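Local atomic coordinates of ESSB (Geobacillus thermodenitrificans, PDB entry 2YNQ), a protein that is an integral membrane component of the type VII secretion system, present here as its extracellular fragment, and probably takes part in protein export. Residues A35-P40 with Y77-I82. Residues are numbered along the deposited sequence; the frame is centred on the assembly and turned at random.
Sequences APEDMP and YMLYWI
Pro36 presents its ring to Leu79 and Ile82, residues one turn apart on the same side of helix 75-85, and its CB meets a methyl of each. Pro36 CB lies 3.8 Å from Leu79 CD2 and 3.9 Å from Ile82 CG2; Ile82 CD1 reaches the same carbon at 4.0 Å. Proline suits this place because its compact ring is apolar and its restricted phi (-67°) fits the second position of the turn closed by a weak bond, Asp38 N to Ala35 O. Met39 N also hydrogen-bonds to Pro36 O.

The two helix residues approach differently. Leu79 does not point straight at the loop; chi2 (172°) sets CD1 anti to CA, leaving CD2 to meet Pro36 and lie 4.1 Å from Glu37 N. Glu37, at the exposed margin, offers its aliphatic CG more loosely. Ile82 heads for the loop from CB onward: its CG2 branch and the end of its CG1 branch, CD1, both come up to Pro36 CB from the helix side, Pro36 and Ile82 passing in opposite directions. No hydrogen bond crosses this largely buried contact.

Leucine's branched end also serves Leu95 of helix 89-99. Pro36 O accepts a hydrogen bond from Gln44 NE2, tying the loop between helices 24-31 and 41-53 to the latter while its proline packs on helix 75-85.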
loop_
_atom_site.group_PDB
_atom_site.type_symbol
_atom_site.label_atom_id
_atom_site.label_comp_id
_atom_site.label_asym_id
_atom_site.label_seq_id
_atom_site.Cartn_x
_atom_site.Cartn_y
_atom_site.Cartn_z
ATOM N N ALA D 35 3.907 -22.744 6.452
ATOM C CA ALA D 35 4.953 -21.953 7.081
ATOM C C ALA D 35 6.015 -21.636 6.062
ATOM O O ALA D 35 6.571 -22.539 5.457
ATOM C CB ALA D 35 5.567 -22.698 8.253
ATOM N N PRO D 36 6.314 -20.346 5.875
ATOM C CA PRO D 36 7.268 -19.918 4.854
ATOM C C PRO D 36 8.705 -20.348 5.139
ATOM O O PRO D 36 9.468 -20.550 4.201
ATOM C CB PRO D 36 7.146 -18.383 4.878
ATOM C CG PRO D 36 6.586 -18.067 6.186
ATOM C CD PRO D 36 5.690 -19.199 6.560
ATOM N N GLU D 37 9.060 -20.498 6.412
ATOM C CA GLU D 37 10.424 -20.813 6.804
ATOM C C GLU D 37 10.832 -22.218 6.330
ATOM O O GLU D 37 12.004 -22.486 6.113
ATOM C CB GLU D 37 10.616 -20.660 8.327
ATOM C CG GLU D 37 10.224 -19.281 8.918
ATOM C CD GLU D 37 8.695 -19.087 9.071
ATOM O OE1 GLU D 37 7.927 -20.073 9.097
ATOM O OE2 GLU D 37 8.235 -17.929 9.163
ATOM N N ASP D 38 9.865 -23.112 6.158
ATOM C CA ASP D 38 10.201 -24.458 5.714
ATOM C C ASP D 38 10.051 -24.697 4.205
ATOM O O ASP D 38 10.304 -25.798 3.720
ATOM C CB ASP D 38 9.426 -25.530 6.490
ATOM C CG ASP D 38 10.238 -26.811 6.633
ATOM O OD1 ASP D 38 11.374 -26.695 7.170
ATOM O OD2 ASP D 38 9.779 -27.903 6.177
ATOM N N MET D 39 9.642 -23.673 3.472
ATOM C CA MET D 39 9.458 -23.807 2.045
ATOM C C MET D 39 10.788 -23.930 1.309
ATOM O O MET D 39 11.775 -23.313 1.709
ATOM C CB MET D 39 8.695 -22.598 1.526
ATOM C CG MET D 39 7.214 -22.688 1.741
ATOM S SD MET D 39 6.398 -21.138 1.354
ATOM C CE MET D 39 4.736 -21.531 1.912
ATOM N N PRO D 40 10.826 -24.711 0.222
ATOM C CA PRO D 40 11.998 -24.636 -0.632
ATOM C C PRO D 40 12.176 -23.212 -1.170
ATOM O O PRO D 40 11.197 -22.467 -1.371
ATOM C CB PRO D 40 11.652 -25.589 -1.769
ATOM C CG PRO D 40 10.690 -26.554 -1.140
ATOM C CD PRO D 40 9.853 -25.689 -0.278
ATOM N N TYR D 77 14.968 -11.452 3.010
ATOM C CA TYR D 77 14.155 -10.513 2.248
ATOM C C TYR D 77 12.852 -11.125 1.778
ATOM O O TYR D 77 11.810 -10.459 1.795
ATOM C CB TYR D 77 14.936 -9.929 1.076
ATOM C CG TYR D 77 15.911 -8.853 1.497
ATOM C CD1 TYR D 77 15.486 -7.528 1.648
ATOM C CD2 TYR D 77 17.262 -9.159 1.766
ATOM C CE1 TYR D 77 16.377 -6.530 2.050
ATOM C CE2 TYR D 77 18.164 -8.151 2.170
ATOM C CZ TYR D 77 17.697 -6.844 2.306
ATOM O OH TYR D 77 18.549 -5.827 2.682
ATOM N N MET D 78 12.904 -12.391 1.388
ATOM C CA MET D 78 11.701 -13.101 1.005
ATOM C C MET D 78 10.778 -13.263 2.194
ATOM O O MET D 78 9.578 -13.008 2.090
ATOM C CB MET D 78 12.059 -14.460 0.399
ATOM C CG MET D 78 12.774 -14.317 -0.950
ATOM S SD MET D 78 13.177 -15.913 -1.691
ATOM C CE MET D 78 14.210 -15.393 -3.056
ATOM N N LEU D 79 11.341 -13.648 3.339
ATOM C CA LEU D 79 10.556 -13.814 4.551
ATOM C C LEU D 79 9.948 -12.497 4.994
ATOM O O LEU D 79 8.774 -12.456 5.374
ATOM C CB LEU D 79 11.394 -14.437 5.672
ATOM C CG LEU D 79 11.783 -15.901 5.423
ATOM C CD1 LEU D 79 12.804 -16.440 6.486
ATOM C CD2 LEU D 79 10.533 -16.786 5.320
ATOM N N TYR D 80 10.728 -11.418 4.920
ATOM C CA TYR D 80 10.219 -10.090 5.233
ATOM C C TYR D 80 8.932 -9.806 4.454
ATOM O O TYR D 80 7.909 -9.469 5.046
ATOM C CB TYR D 80 11.249 -9.022 4.906
ATOM C CG TYR D 80 10.690 -7.633 5.063
ATOM C CD1 TYR D 80 10.763 -6.978 6.283
ATOM C CD2 TYR D 80 10.071 -6.969 3.993
ATOM C CE1 TYR D 80 10.237 -5.690 6.445
ATOM C CE2 TYR D 80 9.549 -5.681 4.145
ATOM C CZ TYR D 80 9.634 -5.052 5.382
ATOM O OH TYR D 80 9.131 -3.781 5.585
ATOM N N TRP D 81 8.983 -9.952 3.130
ATOM C CA TRP D 81 7.832 -9.600 2.306
ATOM C C TRP D 81 6.654 -10.537 2.494
ATOM O O TRP D 81 5.494 -10.113 2.405
ATOM C CB TRP D 81 8.231 -9.460 0.829
ATOM C CG TRP D 81 8.996 -8.173 0.633
ATOM C CD1 TRP D 81 10.335 -8.033 0.394
ATOM C CD2 TRP D 81 8.460 -6.836 0.738
ATOM N NE1 TRP D 81 10.662 -6.692 0.328
ATOM C CE2 TRP D 81 9.525 -5.941 0.516
ATOM C CE3 TRP D 81 7.178 -6.317 0.981
ATOM C CZ2 TRP D 81 9.354 -4.547 0.541
ATOM C CZ3 TRP D 81 7.006 -4.933 1.004
ATOM C CH2 TRP D 81 8.090 -4.066 0.785
ATOM N N ILE D 82 6.941 -11.805 2.777
ATOM C CA ILE D 82 5.886 -12.754 3.026
ATOM C C ILE D 82 5.154 -12.373 4.323
ATOM O O ILE D 82 3.909 -12.394 4.378
ATOM C CB ILE D 82 6.418 -14.209 3.086
ATOM C CG1 ILE D 82 6.897 -14.670 1.698
ATOM C CG2 ILE D 82 5.342 -15.143 3.663
ATOM C CD1 ILE D 82 7.763 -15.976 1.682
#